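Local coordinates for chlorella virus DNA ligase-adenylate (Chlorella virus, PDB 1FVI), which probably seals nicks in DNA at the expense of ATP, passing through an intermediate in which AMP is attached to the enzyme, at residues Lys190-Thr195 / Val270-Phe275; Val242-Gly247 / Arg284-Ile289; Leu58-Ser63 / Tyr94-Tyr99. The protein carries 1 engineered substitution. One frame throughout, in Å; residues are numbered along the deposited sequence.

Interaction 1 (Lys190-Thr195 / Val270-Phe275); sequences KDAEAT and VKFKYF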
loop_
_atom_site.group_PDB
_atom_site.type_symbol
_atom_site.label_atom_id
_atom_site.label_comp_id
_atom_site.label_asym_id
_atom_site.label_seq_id
_atom_site.Cartn_x
_atom_site.Cartn_y
_atom_site.Cartn_z
ATOM N N LYS A 190 -16.081 -3.491 -0.496
ATOM C CA LYS A 190 -16.665 -4.644 -1.180
ATOM C C LYS A 190 -16.309 -4.637 -2.658
ATOM O O LYS A 190 -16.179 -3.576 -3.251
ATOM C CB LYS A 190 -18.186 -4.552 -1.021
ATOM C CG LYS A 190 -18.977 -5.831 -1.175
ATOM C CD LYS A 190 -20.425 -5.558 -0.752
ATOM C CE LYS A 190 -21.266 -6.821 -0.604
ATOM N NZ LYS A 190 -21.669 -7.395 -1.913
ATOM N N ASP A 191 -16.166 -5.825 -3.237
ATOM C CA ASP A 191 -15.853 -5.996 -4.648
ATOM C C ASP A 191 -17.121 -6.113 -5.474
ATOM O O ASP A 191 -18.009 -6.914 -5.166
ATOM C CB ASP A 191 -15.045 -7.263 -4.868
ATOM C CG ASP A 191 -13.630 -7.127 -4.420
ATOM O OD1 ASP A 191 -12.911 -6.261 -4.967
ATOM O OD2 ASP A 191 -13.241 -7.891 -3.516
ATOM N N ALA A 192 -17.175 -5.353 -6.558
ATOM C CA ALA A 192 -18.327 -5.375 -7.445
ATOM C C ALA A 192 -17.896 -5.142 -8.898
ATOM O O ALA A 192 -16.745 -4.788 -9.179
ATOM C CB ALA A 192 -19.353 -4.329 -7.003
ATOM N N GLU A 193 -18.820 -5.388 -9.818
ATOM C CA GLU A 193 -18.561 -5.213 -11.239
ATOM C C GLU A 193 -19.624 -4.318 -11.847
ATOM O O GLU A 193 -20.776 -4.318 -11.417
ATOM C CB GLU A 193 -18.560 -6.563 -11.969
ATOM C CG GLU A 193 -17.276 -7.334 -11.865
ATOM C CD GLU A 193 -17.378 -8.708 -12.500
ATOM O OE1 GLU A 193 -18.042 -8.838 -13.553
ATOM O OE2 GLU A 193 -16.792 -9.665 -11.949
ATOM N N ALA A 194 -19.229 -3.578 -12.873
ATOM C CA ALA A 194 -20.131 -2.675 -13.553
ATOM C C ALA A 194 -19.777 -2.607 -15.035
ATOM O O ALA A 194 -18.632 -2.846 -15.428
ATOM C CB ALA A 194 -20.049 -1.311 -12.923
ATOM N N THR A 195 -20.781 -2.358 -15.866
ATOM C CA THR A 195 -20.546 -2.256 -17.294
ATOM C C THR A 195 -20.324 -0.786 -17.625
ATOM O O THR A 195 -21.030 0.077 -17.100
ATOM C CB THR A 195 -21.754 -2.799 -18.098
ATOM O OG1 THR A 195 -21.877 -4.209 -17.879
ATOM C CG2 THR A 195 -21.585 -2.532 -19.600
ATOM N N VAL A 270 -15.974 -3.622 -15.644
ATOM C CA VAL A 270 -14.843 -3.217 -14.807
ATOM C C VAL A 270 -15.027 -3.683 -13.353
ATOM O O VAL A 270 -16.159 -3.798 -12.866
ATOM C CB VAL A 270 -14.609 -1.664 -14.821
ATOM C CG1 VAL A 270 -14.317 -1.179 -16.226
ATOM C CG2 VAL A 270 -15.803 -0.919 -14.246
ATOM N N LYS A 271 -13.918 -4.048 -12.710
ATOM C CA LYS A 271 -13.923 -4.453 -11.299
ATOM C C LYS A 271 -13.682 -3.179 -10.474
ATOM O O LYS A 271 -12.803 -2.382 -10.808
ATOM C CB LYS A 271 -12.792 -5.455 -11.007
ATOM C CG LYS A 271 -12.729 -6.647 -11.957
ATOM C CD LYS A 271 -11.821 -7.765 -11.424
ATOM C CE LYS A 271 -10.367 -7.336 -11.269
ATOM N NZ LYS A 271 -9.695 -7.075 -12.577
ATOM N N PHE A 272 -14.473 -2.970 -9.426
ATOM C CA PHE A 272 -14.305 -1.796 -8.564
ATOM C C PHE A 272 -14.637 -2.156 -7.131
ATOM O O PHE A 272 -15.110 -3.254 -6.857
ATOM C CB PHE A 272 -15.168 -0.597 -9.031
ATOM C CG PHE A 272 -16.668 -0.767 -8.822
ATOM C CD1 PHE A 272 -17.335 -0.020 -7.844
ATOM C CD2 PHE A 272 -17.412 -1.658 -9.607
ATOM C CE1 PHE A 272 -18.715 -0.152 -7.644
ATOM C CE2 PHE A 272 -18.789 -1.797 -9.416
ATOM C CZ PHE A 272 -19.443 -1.042 -8.429
ATOM N N LYS A 273 -14.324 -1.252 -6.216
ATOM C CA LYS A 273 -14.618 -1.447 -4.803
ATOM C C LYS A 273 -15.370 -0.217 -4.342
ATOM O O LYS A 273 -15.298 0.840 -4.978
ATOM C CB LYS A 273 -13.327 -1.604 -3.970
ATOM C CG LYS A 273 -12.681 -2.995 -4.032
ATOM C CD LYS A 273 -11.301 -3.013 -3.389
ATOM C CE LYS A 273 -10.619 -4.378 -3.532
ATOM N NZ LYS A 273 -11.267 -5.455 -2.718
ATOM N N TYR A 274 -16.077 -0.361 -3.225
ATOM C CA TYR A 274 -16.847 0.731 -2.635
ATOM C C TYR A 274 -17.240 0.300 -1.231
ATOM O O TYR A 274 -17.078 -0.862 -0.873
ATOM C CB TYR A 274 -18.123 1.012 -3.462
ATOM C CG TYR A 274 -19.112 -0.132 -3.442
ATOM C CD1 TYR A 274 -20.255 -0.070 -2.653
ATOM C CD2 TYR A 274 -18.871 -1.297 -4.171
ATOM C CE1 TYR A 274 -21.124 -1.136 -2.585
ATOM C CE2 TYR A 274 -19.728 -2.362 -4.111
ATOM C CZ TYR A 274 -20.857 -2.283 -3.317
ATOM O OH TYR A 274 -21.728 -3.349 -3.258
ATOM N N PHE A 275 -17.738 1.240 -0.434
ATOM C CA PHE A 275 -18.188 0.906 0.909
ATOM C C PHE A 275 -19.715 0.699 0.936
ATOM O O PHE A 275 -20.473 1.603 0.619
ATOM C CB PHE A 275 -17.787 1.984 1.933
ATOM C CG PHE A 275 -18.159 1.621 3.343
ATOM C CD1 PHE A 275 -17.666 0.450 3.919
ATOM C CD2 PHE A 275 -19.069 2.387 4.061
ATOM C CE1 PHE A 275 -18.076 0.038 5.183
ATOM C CE2 PHE A 275 -19.490 1.978 5.338
ATOM C CZ PHE A 275 -18.989 0.801 5.892
HETATM O O HOH W 1 -12.791 -5.336 -7.734
#

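Interaction 2 (Val242-Gly247 / Arg284-Ile289); sequences VVFSIG and RFPVFI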
loop_
_atom_site.group_PDB
_atom_site.type_symbol
_atom_site.label_atom_id
_atom_site.label_comp_id
_atom_site.label_asym_id
_atom_site.label_seq_id
_atom_site.Cartn_x
_atom_site.Cartn_y
_atom_site.Cartn_z
ATOM N N VAL A 242 -28.156 0.844 -11.465
ATOM C CA VAL A 242 -27.802 2.136 -10.885
ATOM C C VAL A 242 -26.559 2.751 -11.532
ATOM O O VAL A 242 -25.444 2.262 -11.382
ATOM C CB VAL A 242 -27.681 2.066 -9.327
ATOM C CG1 VAL A 242 -27.047 3.340 -8.778
ATOM C CG2 VAL A 242 -29.071 1.889 -8.696
ATOM N N VAL A 243 -26.765 3.857 -12.231
ATOM C CA VAL A 243 -25.680 4.537 -12.907
ATOM C C VAL A 243 -24.961 5.527 -12.004
ATOM O O VAL A 243 -25.586 6.241 -11.222
ATOM C CB VAL A 243 -26.195 5.245 -14.180
ATOM C CG1 VAL A 243 -25.052 5.956 -14.919
ATOM C CG2 VAL A 243 -26.889 4.219 -15.092
ATOM N N PHE A 244 -23.634 5.512 -12.085
ATOM C CA PHE A 244 -22.773 6.414 -11.322
ATOM C C PHE A 244 -21.389 6.425 -11.963
ATOM O O PHE A 244 -21.045 5.530 -12.742
ATOM C CB PHE A 244 -22.669 5.967 -9.864
ATOM C CG PHE A 244 -21.960 4.665 -9.686
ATOM C CD1 PHE A 244 -20.644 4.635 -9.200
ATOM C CD2 PHE A 244 -22.585 3.471 -10.037
ATOM C CE1 PHE A 244 -19.961 3.436 -9.071
ATOM C CE2 PHE A 244 -21.909 2.258 -9.913
ATOM C CZ PHE A 244 -20.593 2.238 -9.429
ATOM N N SER A 245 -20.590 7.433 -11.645
ATOM C CA SER A 245 -19.266 7.485 -12.230
ATOM C C SER A 245 -18.159 7.068 -11.282
ATOM O O SER A 245 -18.334 7.058 -10.058
ATOM C CB SER A 245 -18.965 8.873 -12.799
ATOM O OG SER A 245 -19.152 9.873 -11.827
ATOM N N ILE A 246 -17.042 6.663 -11.880
ATOM C CA ILE A 246 -15.860 6.286 -11.142
ATOM C C ILE A 246 -14.751 7.161 -11.698
ATOM O O ILE A 246 -14.396 7.059 -12.872
ATOM C CB ILE A 246 -15.507 4.788 -11.310
ATOM C CG1 ILE A 246 -16.685 3.914 -10.844
ATOM C CG2 ILE A 246 -14.250 4.460 -10.499
ATOM C CD1 ILE A 246 -16.405 2.408 -10.828
ATOM N N GLY A 247 -14.233 8.044 -10.852
ATOM C CA GLY A 247 -13.172 8.942 -11.265
ATOM C C GLY A 247 -11.832 8.703 -10.584
ATOM O O GLY A 247 -10.900 9.472 -10.798
ATOM N N ARG A 284 -21.023 4.134 -2.211
ATOM C CA ARG A 284 -20.184 5.144 -1.574
ATOM C C ARG A 284 -18.710 4.874 -1.861
ATOM O O ARG A 284 -18.312 3.714 -2.026
ATOM C CB ARG A 284 -20.423 5.156 -0.062
ATOM C CG ARG A 284 -21.769 5.700 0.348
ATOM C CD ARG A 284 -21.925 7.166 -0.057
ATOM N NE ARG A 284 -20.836 8.001 0.455
ATOM C CZ ARG A 284 -20.945 8.833 1.488
ATOM N NH1 ARG A 284 -22.095 8.951 2.139
ATOM N NH2 ARG A 284 -19.900 9.564 1.861
ATOM N N PHE A 285 -17.924 5.946 -1.983
ATOM C CA PHE A 285 -16.479 5.854 -2.239
ATOM C C PHE A 285 -16.050 4.815 -3.306
ATOM O O PHE A 285 -15.156 4.005 -3.071
ATOM C CB PHE A 285 -15.759 5.506 -0.935
ATOM C CG PHE A 285 -16.051 6.432 0.205
ATOM C CD1 PHE A 285 -16.444 5.923 1.439
ATOM C CD2 PHE A 285 -15.869 7.800 0.074
ATOM C CE1 PHE A 285 -16.647 6.762 2.533
ATOM C CE2 PHE A 285 -16.069 8.650 1.160
ATOM C CZ PHE A 285 -16.459 8.126 2.394
ATOM N N PRO A 286 -16.682 4.815 -4.485
ATOM C CA PRO A 286 -16.261 3.818 -5.479
ATOM C C PRO A 286 -14.823 4.019 -5.970
ATOM O O PRO A 286 -14.342 5.153 -6.098
ATOM C CB PRO A 286 -17.289 4.006 -6.604
ATOM C CG PRO A 286 -17.613 5.483 -6.511
ATOM C CD PRO A 286 -17.738 5.693 -5.025
ATOM N N VAL A 287 -14.149 2.914 -6.260
ATOM C CA VAL A 287 -12.766 2.958 -6.724
ATOM C C VAL A 287 -12.568 1.934 -7.823
ATOM O O VAL A 287 -12.927 0.771 -7.656
ATOM C CB VAL A 287 -11.741 2.602 -5.592
ATOM C CG1 VAL A 287 -10.306 2.892 -6.062
ATOM C CG2 VAL A 287 -12.045 3.354 -4.327
ATOM N N PHE A 288 -11.968 2.370 -8.931
ATOM C CA PHE A 288 -11.683 1.490 -10.049
ATOM C C PHE A 288 -10.536 0.571 -9.659
ATOM O O PHE A 288 -9.531 1.015 -9.101
ATOM C CB PHE A 288 -11.280 2.312 -11.274
ATOM C CG PHE A 288 -10.711 1.495 -12.402
ATOM C CD1 PHE A 288 -11.542 0.759 -13.230
ATOM C CD2 PHE A 288 -9.352 1.498 -12.656
ATOM C CE1 PHE A 288 -11.029 0.047 -14.291
ATOM C CE2 PHE A 288 -8.823 0.785 -13.721
ATOM C CZ PHE A 288 -9.664 0.057 -14.545
ATOM N N ILE A 289 -10.697 -0.714 -9.941
ATOM C CA ILE A 289 -9.653 -1.689 -9.631
ATOM C C ILE A 289 -9.018 -2.162 -10.938
ATOM O O ILE A 289 -7.803 -2.024 -11.149
ATOM C CB ILE A 289 -10.219 -2.914 -8.858
ATOM C CG1 ILE A 289 -10.791 -2.474 -7.506
ATOM C CG2 ILE A 289 -9.141 -3.965 -8.667
ATOM C CD1 ILE A 289 -9.800 -1.748 -6.624
HETATM O O HOH W 2 -14.583 7.398 -7.982
#

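Interaction 3 (Leu58-Ser63 / Tyr94-Tyr99); sequences LLPEGS and YYWFDY. With AMP (adenosine monophosphate), chain C.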
loop_
_atom_site.group_PDB
_atom_site.type_symbol
_atom_site.label_atom_id
_atom_site.label_comp_id
_atom_site.label_asym_id
_atom_site.label_seq_id
_atom_site.Cartn_x
_atom_site.Cartn_y
_atom_site.Cartn_z
ATOM N N LEU A 58 21.905 0.154 2.817
ATOM C CA LEU A 58 21.031 1.313 2.992
ATOM C C LEU A 58 20.288 1.419 4.318
ATOM O O LEU A 58 20.229 2.486 4.926
ATOM C CB LEU A 58 19.999 1.354 1.855
ATOM C CG LEU A 58 20.093 2.372 0.714
ATOM C CD1 LEU A 58 21.512 2.602 0.272
ATOM C CD2 LEU A 58 19.270 1.866 -0.434
ATOM N N LEU A 59 19.733 0.313 4.781
ATOM C CA LEU A 59 18.932 0.348 5.993
ATOM C C LEU A 59 19.647 0.100 7.304
ATOM O O LEU A 59 20.604 -0.679 7.362
ATOM C CB LEU A 59 17.781 -0.654 5.873
ATOM C CG LEU A 59 16.757 -0.514 4.742
ATOM C CD1 LEU A 59 15.930 -1.795 4.684
ATOM C CD2 LEU A 59 15.867 0.708 4.977
ATOM N N PRO A 60 19.197 0.781 8.380
ATOM C CA PRO A 60 19.805 0.597 9.695
ATOM C C PRO A 60 19.282 -0.706 10.264
ATOM O O PRO A 60 18.196 -1.168 9.894
ATOM C CB PRO A 60 19.288 1.798 10.486
ATOM C CG PRO A 60 17.958 2.035 9.873
ATOM C CD PRO A 60 18.263 1.921 8.409
ATOM N N GLU A 61 20.089 -1.329 11.111
ATOM C CA GLU A 61 19.734 -2.582 11.762
ATOM C C GLU A 61 18.382 -2.410 12.490
ATOM O O GLU A 61 18.156 -1.401 13.161
ATOM C CB GLU A 61 20.858 -2.936 12.750
ATOM C CG GLU A 61 20.580 -4.128 13.644
ATOM C CD GLU A 61 20.662 -5.463 12.931
ATOM O OE1 GLU A 61 21.064 -5.502 11.746
ATOM O OE2 GLU A 61 20.333 -6.482 13.581
ATOM N N GLY A 62 17.475 -3.370 12.328
ATOM C CA GLY A 62 16.178 -3.265 12.981
ATOM C C GLY A 62 15.053 -2.725 12.102
ATOM O O GLY A 62 13.917 -2.534 12.561
ATOM N N SER A 63 15.365 -2.479 10.834
ATOM C CA SER A 63 14.370 -1.998 9.883
ATOM C C SER A 63 13.351 -3.070 9.509
ATOM O O SER A 63 13.704 -4.242 9.326
ATOM C CB SER A 63 15.042 -1.506 8.612
ATOM O OG SER A 63 15.663 -0.274 8.859
ATOM N N TYR A 94 11.290 -0.233 -1.461
ATOM C CA TYR A 94 11.224 -0.817 -0.136
ATOM C C TYR A 94 10.444 0.153 0.730
ATOM O O TYR A 94 10.893 1.279 0.979
ATOM C CB TYR A 94 12.614 -1.063 0.450
ATOM C CG TYR A 94 12.556 -1.650 1.840
ATOM C CD1 TYR A 94 12.360 -3.017 2.036
ATOM C CD2 TYR A 94 12.710 -0.836 2.964
ATOM C CE1 TYR A 94 12.326 -3.567 3.325
ATOM C CE2 TYR A 94 12.678 -1.372 4.262
ATOM C CZ TYR A 94 12.493 -2.733 4.426
ATOM O OH TYR A 94 12.518 -3.256 5.687
ATOM N N TYR A 95 9.229 -0.253 1.094
ATOM C CA TYR A 95 8.374 0.556 1.948
ATOM C C TYR A 95 8.809 0.232 3.378
ATOM O O TYR A 95 8.578 -0.880 3.871
ATOM C CB TYR A 95 6.905 0.178 1.740
ATOM C CG TYR A 95 6.339 0.536 0.374
ATOM C CD1 TYR A 95 6.377 -0.381 -0.677
ATOM C CD2 TYR A 95 5.729 1.780 0.147
ATOM C CE1 TYR A 95 5.817 -0.075 -1.927
ATOM C CE2 TYR A 95 5.165 2.095 -1.094
ATOM C CZ TYR A 95 5.214 1.157 -2.124
ATOM O OH TYR A 95 4.647 1.438 -3.347
ATOM N N TRP A 96 9.478 1.195 4.005
ATOM C CA TRP A 96 10.013 1.049 5.359
ATOM C C TRP A 96 8.989 1.532 6.352
ATOM O O TRP A 96 8.793 2.733 6.502
ATOM C CB TRP A 96 11.291 1.882 5.451
ATOM C CG TRP A 96 12.106 1.764 6.724
ATOM C CD1 TRP A 96 11.983 0.826 7.704
ATOM C CD2 TRP A 96 13.143 2.667 7.155
ATOM N NE1 TRP A 96 12.868 1.096 8.725
ATOM C CE2 TRP A 96 13.588 2.219 8.417
ATOM C CE3 TRP A 96 13.728 3.819 6.596
ATOM C CZ2 TRP A 96 14.591 2.882 9.141
ATOM C CZ3 TRP A 96 14.730 4.478 7.316
ATOM C CH2 TRP A 96 15.146 4.001 8.579
ATOM N N PHE A 97 8.329 0.601 7.033
ATOM C CA PHE A 97 7.292 0.985 7.983
ATOM C C PHE A 97 7.587 0.882 9.481
ATOM O O PHE A 97 6.791 1.366 10.296
ATOM C CB PHE A 97 5.954 0.312 7.632
ATOM C CG PHE A 97 6.016 -1.187 7.530
ATOM C CD1 PHE A 97 6.339 -1.976 8.652
ATOM C CD2 PHE A 97 5.640 -1.823 6.350
ATOM C CE1 PHE A 97 6.275 -3.371 8.602
ATOM C CE2 PHE A 97 5.568 -3.224 6.278
ATOM C CZ PHE A 97 5.883 -4.005 7.405
ATOM N N ASP A 98 8.707 0.250 9.847
ATOM C CA ASP A 98 9.073 0.134 11.252
ATOM C C ASP A 98 10.582 0.097 11.446
ATOM O O ASP A 98 11.332 -0.200 10.521
ATOM C CB ASP A 98 8.397 -1.072 11.920
ATOM C CG ASP A 98 8.034 -0.809 13.377
ATOM O OD1 ASP A 98 8.473 0.214 13.950
ATOM O OD2 ASP A 98 7.301 -1.636 13.959
ATOM N N TYR A 99 11.000 0.388 12.674
ATOM C CA TYR A 99 12.407 0.463 13.056
ATOM C C TYR A 99 12.533 0.168 14.540
ATOM O O TYR A 99 12.152 1.008 15.365
ATOM C CB TYR A 99 12.894 1.902 12.825
ATOM C CG TYR A 99 14.367 2.144 13.066
ATOM C CD1 TYR A 99 15.295 1.100 12.971
ATOM C CD2 TYR A 99 14.845 3.436 13.298
ATOM C CE1 TYR A 99 16.658 1.337 13.089
ATOM C CE2 TYR A 99 16.207 3.686 13.414
ATOM C CZ TYR A 99 17.107 2.630 13.303
ATOM O OH TYR A 99 18.458 2.869 13.374
HETATM P P AMP C . -3.147 -9.203 3.767
HETATM O O1P AMP C . -4.098 -10.095 4.426
HETATM O O3P AMP C . -2.561 -10.201 2.685
HETATM O "O5'" AMP C . -1.956 -8.965 4.656
HETATM C "C5'" AMP C . -0.757 -8.212 4.128
HETATM C "C4'" AMP C . 0.541 -8.635 4.781
HETATM O "O4'" AMP C . 1.480 -7.591 4.511
HETATM C "C3'" AMP C . 0.455 -8.767 6.319
HETATM O "O3'" AMP C . 1.207 -9.854 6.860
HETATM C "C2'" AMP C . 1.059 -7.508 6.838
HETATM O "O2'" AMP C . 1.702 -7.747 8.084
HETATM C "C1'" AMP C . 1.975 -7.023 5.700
HETATM N N9 AMP C . 1.923 -5.580 5.571
HETATM C C8 AMP C . 1.699 -4.915 4.386
HETATM N N7 AMP C . 1.702 -3.627 4.578
HETATM C C5 AMP C . 1.936 -3.404 5.927
HETATM C C6 AMP C . 2.047 -2.246 6.711
HETATM N N6 AMP C . 1.923 -1.000 6.197
HETATM N N1 AMP C . 2.283 -2.433 8.022
HETATM C C2 AMP C . 2.399 -3.646 8.514
HETATM N N3 AMP C . 2.318 -4.827 7.895
HETATM C C4 AMP C . 2.078 -4.671 6.560
#

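Interaction 1 (Lys190-Thr195 / Val270-Phe275)
Asp191 OD1 is gripped twice: Lys273 NZ reaches it at 2.9 Å in a salt bridge, and a water that donates to it also donates to Phe272 O. The pair sits in the antiparallel sheet of the ligase OB fold, where strand 190-201 runs beside strand 269-275. Both side chains leave a non-hydrogen-bonded pair on the same face and run out alongside each other. Lys273 stays extended until its last torsion (chi4 -69°), which bends NZ onto the carboxylate. NZ arrives on the syn side of OD1, 34° out of the carboxylate plane, and is still 3.2 Å from Asp191 OD2. The side chain of Lys187, which binds AMP in another structure of this protein, is about 5 Å from that of Lys273.

Three hydrogen-bonded pairs, Lys190-Tyr274, Ala192-Phe272 and Ala194-Val270, exchange two backbone bonds each. Phe272 O accepts from Ala192 N, at 3.0 Å, and also from the bridging water. Between these pairs, CA-H...O contacts fill in, such as Glu193 CA to Val270 O at 3.2 Å.

On the face carrying Ala192, two rings converge on a small side chain: Ala192 CB lies 3.5 Å from CE2 of Phe272 and equally far from CE2 of Tyr274, meeting the Tyr274 ring at its edge. Ala194 CB touches Phe272 CE2 as well. The phenol OH of Tyr274 is hydrogen-bonded to Tyr239 OH, while Lys190, running alongside the ring, brings its CD to 3.6 Å from Tyr274 OH.

Interaction 2 (Val242-Gly247 / Arg284-Ile289)
The Phe244 ring turns an edge to Pro286: CE1 of Phe244 lies 3.7 Å from Pro286 CB, which sits near the plane of the ring. Val242 O, from the loop that leads into strand 244-246, also lies at the ring's edge, in its plane, and the ring of Phe272 meets that of Phe244 with the planes at about 50°. The side chains of Phe244 and Pro286 run antiparallel past one another, and the ring's CE1 meets both CB and CG of the proline. The CG of Pro286 also approaches the backbone, 3.9 Å from Ser245 O.

Strands 244-246 and 286-291 are the two outermost strands of the five-stranded OB sheet. These edge strands approach each other where the curled sheet closes into the OB barrel; the axes of the short runs 244-246 and 286-289 are 7.2 Å apart and inclined at 53°. No direct hydrogen bond joins the two segments. A water does so instead, accepting from Gly247 N at 3.0 Å and donating to Pro286 O at 2.9 Å.

Ile246 supplies the rest of the apolar contact with its two branches. CG1 faces Pro286 CB, while CG2, set anti to the backbone N of Ile246, packs against the backbone and CB of Phe288, 3.5 Å from Phe288 N and 3.7 Å from Phe288 CB. The Ile246 side chain lies crosswise to that of Phe288. With CG of Phe288 anti to its own N (chi1 169°), the ring is carried away from Ile246 to the ring of Phe250. Phe288 is also tied through its backbone to Thr248, just beyond Gly247.

Interaction 3 (Leu58-Ser63 / Tyr94-Tyr99)
Leu59 spreads its two methyls over two different rings. CD1 sits over one face of Tyr94, 3.8 Å from the ring centroid, and CD2 over one face of the Trp96 six-membered ring, at 4.3 Å, both as CH-pi contacts. This is where, in the nucleotidyltransferase domain, the loop after helix 49-58 makes a type II beta turn, Pro60 to Ser63, and enters strand 63-68 beside strand 92-99.

Pro60 wedges into an aromatic corner: its CG is 3.5 Å from both Trp96 CZ2 and Tyr99 CE1, and its CB comes within 3.2 Å of Tyr99 OH. Trp96 CZ2 in turn lies above a face of Tyr99, offset toward the rim, while Glu61 O meets that ring in plane at its edge. Trp96 CG, anti to the backbone N (chi1 -174°), carries the indole toward the turn. Its NE1 bonds weakly to Asp98 O.

Pro60 O receives two donors across the turn, Ser63 N and Ser63 OG, the latter at 2.9 Å. Gly62 takes a positive phi (98°) that favours glycine. Phe97 and Asp98 form a classic beta bulge opposite Asp64, and Asp98 OD2 makes salt bridges with Arg111 and Arg165. The Phe97 ring faces the bound AMP, with adenine N1 3.7 Å above the ring plane, over its centre.

In the fold
Interaction 3 comes first along the chain, in the nucleotidyltransferase domain. Interactions 1 and 2 lie on the other side of the chain's centre, about 35 and 36 Å away between centres. They share the five-stranded antiparallel OB sheet, whose first strand, 190-201, follows strand 184-186 of the nucleotidyltransferase domain. Their segments alternate along the chain, their centres are 7 Å apart, and adjacent strands 269-275 and 286-291 join them through probable hydrogen bonds such as Lys273 O to Val287 N. Interaction 1 pairs inner strands, whereas interaction 2 brings the outermost strands together. The protein is thus built in two domains: interaction 3 borders the AMP site in one, and interactions 1 and 2 hold the other, the OB domain, together.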